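Irisin (Homo sapiens, PDB 4LSD) acts as an exercise-linked hormone, formed by the fibronectin type III domain of FNDC5, that probably induces browning of white fat and can dimerise through a continuous beta-sheet. Local coordinates at residues A[30-35]-A[77-82]; A[71-76]-A[83-88]; A[21-26]-A[55-60]. One frame throughout, in Å; residues are numbered along the deposited sequence.

How the interactions relate
All three contacts belong to one fibronectin type III sandwich. Interaction 1 and interaction 2 lie in the sheet that holds strands 31-40 and 69-78, with centres 13 Å apart; they meet where Q75 N approaches A35 O at 2.9 Å, a probable hydrogen bond. Interaction 3 joins strands of the opposing sheet, its centre 12 Å from interaction 1 and 11 Å from interaction 2. The two sheets close on each other through W23, which receives the ring of F34 (F34 CG to W23 CZ2 3.6 Å) and V74 CG1 (3.9 Å from W23 CD2). The side chain of R47, required for dimerisation, is about 8 Å from those of V72 and C59 and about 10 Å from F34.

Interaction 1. Residues A[30-35]-A[77-82]; sequences VVIGFA and ISIQGQ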
loop_
_atom_site.group_PDB
_atom_site.type_symbol
_atom_site.label_atom_id
_atom_site.label_comp_id
_atom_site.label_asym_id
_atom_site.label_seq_id
_atom_site.Cartn_x
_atom_site.Cartn_y
_atom_site.Cartn_z
ATOM N N VAL A 30 -1.622 8.275 -21.100
ATOM C CA VAL A 30 -1.453 9.320 -20.094
ATOM C C VAL A 30 -1.278 8.842 -18.641
ATOM O O VAL A 30 -0.691 9.545 -17.812
ATOM C CB VAL A 30 -2.665 10.295 -20.199
ATOM C CG1 VAL A 30 -2.773 11.174 -18.978
ATOM C CG2 VAL A 30 -2.517 11.165 -21.443
ATOM N N VAL A 31 -1.787 7.652 -18.343
ATOM C CA VAL A 31 -1.738 7.086 -17.003
ATOM C C VAL A 31 -0.399 6.481 -16.601
ATOM O O VAL A 31 0.034 5.483 -17.164
ATOM C CB VAL A 31 -2.875 6.042 -16.832
ATOM C CG1 VAL A 31 -2.744 5.308 -15.517
ATOM C CG2 VAL A 31 -4.227 6.765 -16.878
ATOM N N ILE A 32 0.242 7.094 -15.611
ATOM C CA ILE A 32 1.538 6.639 -15.116
ATOM C C ILE A 32 1.468 5.916 -13.774
ATOM O O ILE A 32 2.461 5.350 -13.318
ATOM C CB ILE A 32 2.516 7.825 -14.970
ATOM C CG1 ILE A 32 2.096 8.737 -13.807
ATOM C CG2 ILE A 32 2.543 8.614 -16.271
ATOM C CD1 ILE A 32 2.988 9.959 -13.638
ATOM N N GLY A 33 0.298 5.925 -13.148
ATOM C CA GLY A 33 0.169 5.275 -11.861
ATOM C C GLY A 33 -1.256 5.192 -11.358
ATOM O O GLY A 33 -2.215 5.404 -12.101
ATOM N N PHE A 34 -1.392 4.890 -10.076
ATOM C CA PHE A 34 -2.705 4.759 -9.478
ATOM C C PHE A 34 -2.667 4.948 -7.968
ATOM O O PHE A 34 -1.630 4.775 -7.335
ATOM C CB PHE A 34 -3.242 3.371 -9.761
ATOM C CG PHE A 34 -2.608 2.297 -8.915
ATOM C CD1 PHE A 34 -3.083 2.032 -7.630
ATOM C CD2 PHE A 34 -1.534 1.555 -9.397
ATOM C CE1 PHE A 34 -2.501 1.046 -6.840
ATOM C CE2 PHE A 34 -0.940 0.563 -8.615
ATOM C CZ PHE A 34 -1.425 0.306 -7.334
ATOM N N ALA A 35 -3.814 5.286 -7.391
ATOM C CA ALA A 35 -3.926 5.436 -5.946
ATOM C C ALA A 35 -5.173 4.668 -5.551
ATOM O O ALA A 35 -6.226 4.819 -6.165
ATOM C CB ALA A 35 -4.059 6.893 -5.561
ATOM N N ILE A 77 -3.448 8.202 -11.883
ATOM C CA ILE A 77 -2.478 9.291 -11.803
ATOM C C ILE A 77 -1.869 9.585 -13.163
ATOM O O ILE A 77 -1.466 8.677 -13.878
ATOM C CB ILE A 77 -1.300 8.946 -10.861
ATOM C CG1 ILE A 77 -1.811 8.318 -9.563
ATOM C CG2 ILE A 77 -0.482 10.201 -10.578
ATOM C CD1 ILE A 77 -2.467 9.278 -8.629
ATOM N N SER A 78 -1.784 10.862 -13.500
ATOM C CA SER A 78 -1.196 11.296 -14.759
ATOM C C SER A 78 0.016 12.132 -14.376
ATOM O O SER A 78 0.227 12.397 -13.193
ATOM C CB SER A 78 -2.203 12.145 -15.530
ATOM O OG SER A 78 -1.550 13.121 -16.314
ATOM N N ILE A 79 0.815 12.551 -15.353
ATOM C CA ILE A 79 1.981 13.375 -15.039
ATOM C C ILE A 79 1.496 14.798 -14.751
ATOM O O ILE A 79 2.155 15.565 -14.053
ATOM C CB ILE A 79 2.993 13.434 -16.208
ATOM C CG1 ILE A 79 4.294 14.090 -15.743
ATOM C CG2 ILE A 79 2.432 14.275 -17.354
ATOM C CD1 ILE A 79 5.099 13.229 -14.809
ATOM N N GLN A 80 0.337 15.147 -15.302
ATOM C CA GLN A 80 -0.228 16.481 -15.111
ATOM C C GLN A 80 -1.198 16.569 -13.936
ATOM O O GLN A 80 -1.304 17.613 -13.283
ATOM C CB GLN A 80 -0.931 16.950 -16.390
ATOM C CG GLN A 80 0.029 17.331 -17.529
ATOM C CD GLN A 80 -0.631 18.196 -18.615
ATOM O OE1 GLN A 80 -1.623 17.798 -19.234
ATOM N NE2 GLN A 80 -0.071 19.383 -18.845
ATOM N N GLY A 81 -1.898 15.472 -13.664
ATOM C CA GLY A 81 -2.844 15.475 -12.565
ATOM C C GLY A 81 -3.276 14.108 -12.076
ATOM O O GLY A 81 -2.526 13.132 -12.133
ATOM N N GLN A 82 -4.512 14.053 -11.597
ATOM C CA GLN A 82 -5.097 12.837 -11.073
ATOM C C GLN A 82 -6.576 12.831 -11.445
ATOM O O GLN A 82 -7.177 13.888 -11.661
ATOM C CB GLN A 82 -4.938 12.818 -9.554
ATOM C CG GLN A 82 -5.544 14.049 -8.873
ATOM C CD GLN A 82 -5.360 14.050 -7.367
ATOM O OE1 GLN A 82 -4.235 14.089 -6.870
ATOM N NE2 GLN A 82 -6.466 14.010 -6.633
HETATM O O HOH W 1 1.037 11.412 -17.970
#
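I77 O takes two donors from strand 31-40: the backbone N of I32 at 2.9 Å, and the N of G33, a weak bond at 3.3 Å. I32 N lies almost in line with the I77 carbonyl, though its N-H is somewhat bent from the oxygen. In return I77 N gives its proton to G33 O at 3.1 Å with an almost linear N-H...O angle of 173°, although it reaches that oxygen from above the carbonyl plane. Two consecutive residues, I32 and G33, thus face a single one, I77, and this is a classic beta bulge. It sits where strands 31-40 and 69-78, central neighbours in the four-stranded sheet of the fibronectin type III domain, run into their loops. On its other edge strand 31-40 is bonded to strand 46-52, F34 pairing through the backbone with E51.

Beyond the bulge the direct pairing gives way to water. Water 1 accepts from I79 N at 2.9 Å and donates to V30 O, bridging the two segments; the modelled distance to V30 O is so short that its exact value is doubtful. Within the turn after I77 two more donors find partners: S78 N bonds to G81 O, and Q80 N to S78 OG at 2.9 Å, an ST turn. From the other segment V30 CG1 rests against that same hydroxyl.

Apolar branches pack alongside the backbone bonds. I32 CG1 stands between its own backbone N and carbonyl carbon (chi1 70°), and from there the chain extends to bring CD1 against S78 O and up to I79 CD1, 4.1 Å away. On I77 it is CG1 that covers the backbone opposite, lying 3.5 Å from F34 N, while CD1 continues to A35 CB.

Interaction 2. Residues A[71-76]-A[83-88]; sequences IVHVQA and SPASEP
V74 and A76 pair with S86 and S83 along two chains that run nearly antiparallel, their end-to-end directions 162° apart, yet 83-88 forms no regular strand. In the fibronectin type III fold this is the connection that leaves strand 69-78 and turns back beside it to become the edge strand 89-92; V72 already pairs through the backbone with V89. The backbone contributes one bond at each serine: S86 N gives to V74 O at 2.8 Å, and S83 N to A76 O at 2.9 Å.

What a true strand would accept with carbonyls is accepted here by hydroxyls. V74 N donates to S86 OG at 3.1 Å, and A76 N to S83 OG at 3.0 Å in a nearly straight bond. Each serine therefore grips both the N-H and the C=O of one strand residue. The grip depends on the first torsion, near 65° in S86 and 85° in S83, which sets OG between the serine's own N and carbonyl carbon and turns it to the strand. Each hydroxyl also donates, S83 OG to P84 O and S86 OG to E87 O, which restrains its rotation. The V74 side chain turns to the interior, on V21 and V9, and P6 leans on both serines.

On the outer surface H73 lies alongside P88. The imidazole offers one face to the proline, whose CA stands 3.6 Å above the ring plane and is offset toward the rim. S86 O comes to the edge of the ring near its plane. I71 CG2 flanks the same proline at CB, and between the imidazole and the proline the shortest distance is P88 CB to H73 CE1, 3.3 Å.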
loop_
_atom_site.group_PDB
_atom_site.type_symbol
_atom_site.label_atom_id
_atom_site.label_comp_id
_atom_site.label_asym_id
_atom_site.label_seq_id
_atom_site.Cartn_x
_atom_site.Cartn_y
_atom_site.Cartn_z
ATOM N N ILE A 71 -14.601 -1.682 1.062
ATOM C CA ILE A 71 -14.939 -0.722 0.037
ATOM C C ILE A 71 -13.616 -0.163 -0.440
ATOM O O ILE A 71 -12.829 0.368 0.338
ATOM C CB ILE A 71 -15.809 0.406 0.573
ATOM C CG1 ILE A 71 -17.049 -0.179 1.244
ATOM C CG2 ILE A 71 -16.223 1.320 -0.575
ATOM C CD1 ILE A 71 -17.971 0.863 1.807
ATOM N N VAL A 72 -13.384 -0.307 -1.736
ATOM C CA VAL A 72 -12.153 0.128 -2.366
ATOM C C VAL A 72 -12.459 1.123 -3.464
ATOM O O VAL A 72 -13.414 0.944 -4.211
ATOM C CB VAL A 72 -11.431 -1.093 -2.987
ATOM C CG1 VAL A 72 -10.519 -0.666 -4.133
ATOM C CG2 VAL A 72 -10.645 -1.826 -1.916
ATOM N N HIS A 73 -11.653 2.174 -3.565
ATOM C CA HIS A 73 -11.828 3.158 -4.631
ATOM C C HIS A 73 -10.496 3.262 -5.342
ATOM O O HIS A 73 -9.446 3.267 -4.705
ATOM C CB HIS A 73 -12.193 4.546 -4.095
ATOM C CG HIS A 73 -13.570 4.634 -3.518
ATOM N ND1 HIS A 73 -14.640 5.152 -4.209
ATOM C CD2 HIS A 73 -14.045 4.247 -2.310
ATOM C CE1 HIS A 73 -15.725 5.078 -3.451
ATOM N NE2 HIS A 73 -15.388 4.533 -2.300
ATOM N N VAL A 74 -10.536 3.346 -6.663
ATOM C CA VAL A 74 -9.313 3.463 -7.430
ATOM C C VAL A 74 -9.289 4.829 -8.087
ATOM O O VAL A 74 -10.331 5.395 -8.392
ATOM C CB VAL A 74 -9.230 2.380 -8.524
ATOM C CG1 VAL A 74 -7.868 2.432 -9.206
ATOM C CG2 VAL A 74 -9.471 1.018 -7.923
ATOM N N GLN A 75 -8.093 5.365 -8.288
ATOM C CA GLN A 75 -7.917 6.668 -8.925
ATOM C C GLN A 75 -6.743 6.532 -9.894
ATOM O O GLN A 75 -5.839 5.734 -9.659
ATOM C CB GLN A 75 -7.595 7.729 -7.877
ATOM C CG GLN A 75 -7.131 9.041 -8.470
ATOM C CD GLN A 75 -6.630 9.992 -7.412
ATOM O OE1 GLN A 75 -7.134 11.102 -7.269
ATOM N NE2 GLN A 75 -5.633 9.557 -6.655
ATOM N N ALA A 76 -6.742 7.290 -10.984
ATOM C CA ALA A 76 -5.647 7.191 -11.938
ATOM C C ALA A 76 -4.760 8.426 -11.879
ATOM O O ALA A 76 -5.250 9.554 -11.841
ATOM C CB ALA A 76 -6.192 6.996 -13.344
ATOM N N SER A 83 -7.163 11.641 -11.499
ATOM C CA SER A 83 -8.567 11.509 -11.857
ATOM C C SER A 83 -9.474 11.386 -10.653
ATOM O O SER A 83 -9.007 11.206 -9.534
ATOM C CB SER A 83 -8.771 10.251 -12.692
ATOM O OG SER A 83 -8.937 9.137 -11.837
ATOM N N PRO A 84 -10.791 11.507 -10.871
ATOM C CA PRO A 84 -11.728 11.377 -9.755
ATOM C C PRO A 84 -11.775 9.911 -9.371
ATOM O O PRO A 84 -11.279 9.068 -10.109
ATOM C CB PRO A 84 -13.064 11.878 -10.331
ATOM C CG PRO A 84 -12.842 11.966 -11.822
ATOM C CD PRO A 84 -11.392 12.296 -11.961
ATOM N N ALA A 85 -12.362 9.606 -8.222
ATOM C CA ALA A 85 -12.452 8.217 -7.788
ATOM C C ALA A 85 -13.311 7.406 -8.751
ATOM O O ALA A 85 -14.277 7.910 -9.317
ATOM C CB ALA A 85 -13.046 8.137 -6.395
ATOM N N SER A 86 -12.960 6.139 -8.917
ATOM C CA SER A 86 -13.722 5.248 -9.765
ATOM C C SER A 86 -14.961 4.998 -8.923
ATOM O O SER A 86 -15.084 5.520 -7.808
ATOM C CB SER A 86 -13.000 3.918 -9.919
ATOM O OG SER A 86 -12.958 3.271 -8.653
ATOM N N GLU A 87 -15.858 4.160 -9.431
ATOM C CA GLU A 87 -17.049 3.804 -8.675
ATOM C C GLU A 87 -16.559 2.858 -7.586
ATOM O O GLU A 87 -15.661 2.043 -7.815
ATOM C CB GLU A 87 -18.069 3.062 -9.547
ATOM C CG GLU A 87 -18.868 3.935 -10.474
ATOM C CD GLU A 87 -19.513 5.109 -9.759
ATOM O OE1 GLU A 87 -20.152 4.881 -8.703
ATOM O OE2 GLU A 87 -19.381 6.255 -10.260
ATOM N N PRO A 88 -17.133 2.956 -6.384
ATOM C CA PRO A 88 -16.717 2.080 -5.290
ATOM C C PRO A 88 -16.918 0.631 -5.638
ATOM O O PRO A 88 -17.925 0.287 -6.245
ATOM C CB PRO A 88 -17.618 2.514 -4.126
ATOM C CG PRO A 88 -18.728 3.319 -4.787
ATOM C CD PRO A 88 -18.024 4.019 -5.896
#

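Interaction 3. Residues A[21-26]-A[55-60]; sequences VSWDVL and TTRSCA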
loop_
_atom_site.group_PDB
_atom_site.type_symbol
_atom_site.label_atom_id
_atom_site.label_comp_id
_atom_site.label_asym_id
_atom_site.label_seq_id
_atom_site.Cartn_x
_atom_site.Cartn_y
_atom_site.Cartn_z
ATOM N N VAL A 21 -7.277 -6.346 -7.024
ATOM C CA VAL A 21 -8.166 -5.374 -7.653
ATOM C C VAL A 21 -7.642 -5.050 -9.037
ATOM O O VAL A 21 -6.446 -4.841 -9.201
ATOM C CB VAL A 21 -8.209 -4.059 -6.839
ATOM C CG1 VAL A 21 -9.137 -3.043 -7.500
ATOM C CG2 VAL A 21 -8.653 -4.348 -5.422
ATOM N N SER A 22 -8.528 -4.998 -10.027
ATOM C CA SER A 22 -8.120 -4.688 -11.401
ATOM C C SER A 22 -8.990 -3.577 -11.947
ATOM O O SER A 22 -10.092 -3.342 -11.453
ATOM C CB SER A 22 -8.276 -5.903 -12.319
ATOM O OG SER A 22 -7.729 -7.065 -11.732
ATOM N N TRP A 23 -8.508 -2.916 -12.988
ATOM C CA TRP A 23 -9.262 -1.837 -13.591
ATOM C C TRP A 23 -8.721 -1.546 -14.962
ATOM O O TRP A 23 -7.735 -2.142 -15.396
ATOM C CB TRP A 23 -9.158 -0.572 -12.745
ATOM C CG TRP A 23 -7.745 -0.051 -12.624
ATOM C CD1 TRP A 23 -7.101 0.819 -13.465
ATOM C CD2 TRP A 23 -6.803 -0.403 -11.615
ATOM N NE1 TRP A 23 -5.808 1.022 -13.036
ATOM C CE2 TRP A 23 -5.598 0.276 -11.903
ATOM C CE3 TRP A 23 -6.852 -1.242 -10.495
ATOM C CZ2 TRP A 23 -4.457 0.152 -11.104
ATOM C CZ3 TRP A 23 -5.721 -1.368 -9.699
ATOM C CH2 TRP A 23 -4.537 -0.679 -10.013
ATOM N N ASP A 24 -9.384 -0.620 -15.640
ATOM C CA ASP A 24 -8.972 -0.186 -16.960
ATOM C C ASP A 24 -9.061 1.311 -16.913
ATOM O O ASP A 24 -9.728 1.879 -16.044
ATOM C CB ASP A 24 -9.916 -0.660 -18.063
ATOM C CG ASP A 24 -10.039 -2.142 -18.122
ATOM O OD1 ASP A 24 -8.994 -2.819 -18.222
ATOM O OD2 ASP A 24 -11.194 -2.622 -18.079
ATOM N N VAL A 25 -8.380 1.946 -17.851
ATOM C CA VAL A 25 -8.407 3.386 -17.948
ATOM C C VAL A 25 -8.764 3.655 -19.394
ATOM O O VAL A 25 -8.658 2.764 -20.235
ATOM C CB VAL A 25 -7.038 4.008 -17.612
ATOM C CG1 VAL A 25 -6.683 3.715 -16.172
ATOM C CG2 VAL A 25 -5.978 3.470 -18.546
ATOM N N LEU A 26 -9.216 4.870 -19.680
ATOM C CA LEU A 26 -9.588 5.231 -21.041
ATOM C C LEU A 26 -8.360 5.678 -21.832
ATOM O O LEU A 26 -8.224 5.361 -23.011
ATOM C CB LEU A 26 -10.635 6.351 -21.020
ATOM C CG LEU A 26 -12.106 6.028 -20.736
ATOM C CD1 LEU A 26 -12.254 4.708 -20.003
ATOM C CD2 LEU A 26 -12.693 7.166 -19.909
ATOM N N THR A 55 3.050 0.456 -15.354
ATOM C CA THR A 55 2.017 0.265 -16.369
ATOM C C THR A 55 0.966 -0.701 -15.832
ATOM O O THR A 55 0.063 -1.101 -16.552
ATOM C CB THR A 55 2.592 -0.325 -17.695
ATOM O OG1 THR A 55 3.463 -1.424 -17.401
ATOM C CG2 THR A 55 3.330 0.731 -18.488
ATOM N N THR A 56 1.092 -1.066 -14.559
ATOM C CA THR A 56 0.178 -2.018 -13.929
ATOM C C THR A 56 -1.300 -1.646 -13.942
ATOM O O THR A 56 -1.668 -0.469 -13.951
ATOM C CB THR A 56 0.603 -2.294 -12.462
ATOM O OG1 THR A 56 -0.026 -3.494 -12.002
ATOM C CG2 THR A 56 0.215 -1.136 -11.543
ATOM N N ARG A 57 -2.146 -2.671 -13.953
ATOM C CA ARG A 57 -3.592 -2.478 -13.944
ATOM C C ARG A 57 -4.237 -3.319 -12.830
ATOM O O ARG A 57 -5.432 -3.622 -12.863
ATOM C CB ARG A 57 -4.188 -2.833 -15.313
ATOM C CG ARG A 57 -3.818 -1.849 -16.443
ATOM C CD ARG A 57 -4.535 -0.504 -16.322
ATOM N NE ARG A 57 -4.122 0.451 -17.353
ATOM C CZ ARG A 57 -2.988 1.154 -17.336
ATOM N NH1 ARG A 57 -2.129 1.027 -16.333
ATOM N NH2 ARG A 57 -2.706 1.993 -18.329
ATOM N N SER A 58 -3.433 -3.705 -11.845
ATOM C CA SER A 58 -3.939 -4.465 -10.713
ATOM C C SER A 58 -3.091 -4.210 -9.482
ATOM O O SER A 58 -1.913 -3.869 -9.563
ATOM C CB SER A 58 -4.007 -5.967 -11.018
ATOM O OG SER A 58 -2.773 -6.462 -11.480
ATOM N N CYS A 59 -3.727 -4.366 -8.335
ATOM C CA CYS A 59 -3.082 -4.133 -7.074
ATOM C C CYS A 59 -3.610 -5.129 -6.060
ATOM O O CYS A 59 -4.817 -5.246 -5.876
ATOM C CB CYS A 59 -3.395 -2.714 -6.628
ATOM S SG CYS A 59 -2.867 -2.336 -4.966
ATOM N N ALA A 60 -2.703 -5.842 -5.402
ATOM C CA ALA A 60 -3.082 -6.828 -4.393
ATOM C C ALA A 60 -3.334 -6.176 -3.037
ATOM O O ALA A 60 -2.674 -5.207 -2.679
ATOM C CB ALA A 60 -1.997 -7.860 -4.254
HETATM O O HOH W 2 -6.470 -0.287 -19.357
#
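W23 and R57 cross at about a right angle, the indole laid flat beneath the backbone of 57-58. R57 O stands 3.6 Å above one face of the ring and S58 N sits over the same face, both offset toward the rim. A chi1 of 62° swings the indole back under the neighbouring strand, where CZ3 also meets C59 CB at 4.1 Å. The R57 chain bends at chi2 (-72°) so that CD passes W23 NE1 at 3.8 Å, and its guanidinium plane ends only 10° from that of the indole.

V25 touches both: CG1 is in plane at the indole edge and lies over a face of the guanidinium, while CG2 meets R57 NH2 at 3.6 Å. Behind these side chains run antiparallel strands 19-24 and 58-61 of the three-stranded sheet of the fibronectin type III sandwich. V21 and C59 form a hydrogen-bonded pair, each N giving to the other's O at 2.9 Å, and W23 N adds a bond to R57 O at 3.2 Å. From the other sheet, F34 and I36 of strand 31-40 pack on W23. With an alanine here, the peptide between R57 and S58 would probably lose the ring beneath it, F34 would lose its partner in the other sheet, and the arginine stem would be freer to shift.

The guanidinium has polar partners at its edge. R57 NH1 donates to T56 O at 2.9 Å, in the guanidinium plane, NE gives to water 2, which also accepts weakly from V25 N, and NH2 has a long, weak ion pair with D28. The nonpolar stem of this partly exposed arginine thus packs on the indole while its N-H groups reach a carbonyl, a water and, weakly, a carboxylate, so its charge is probably only lightly neutralised.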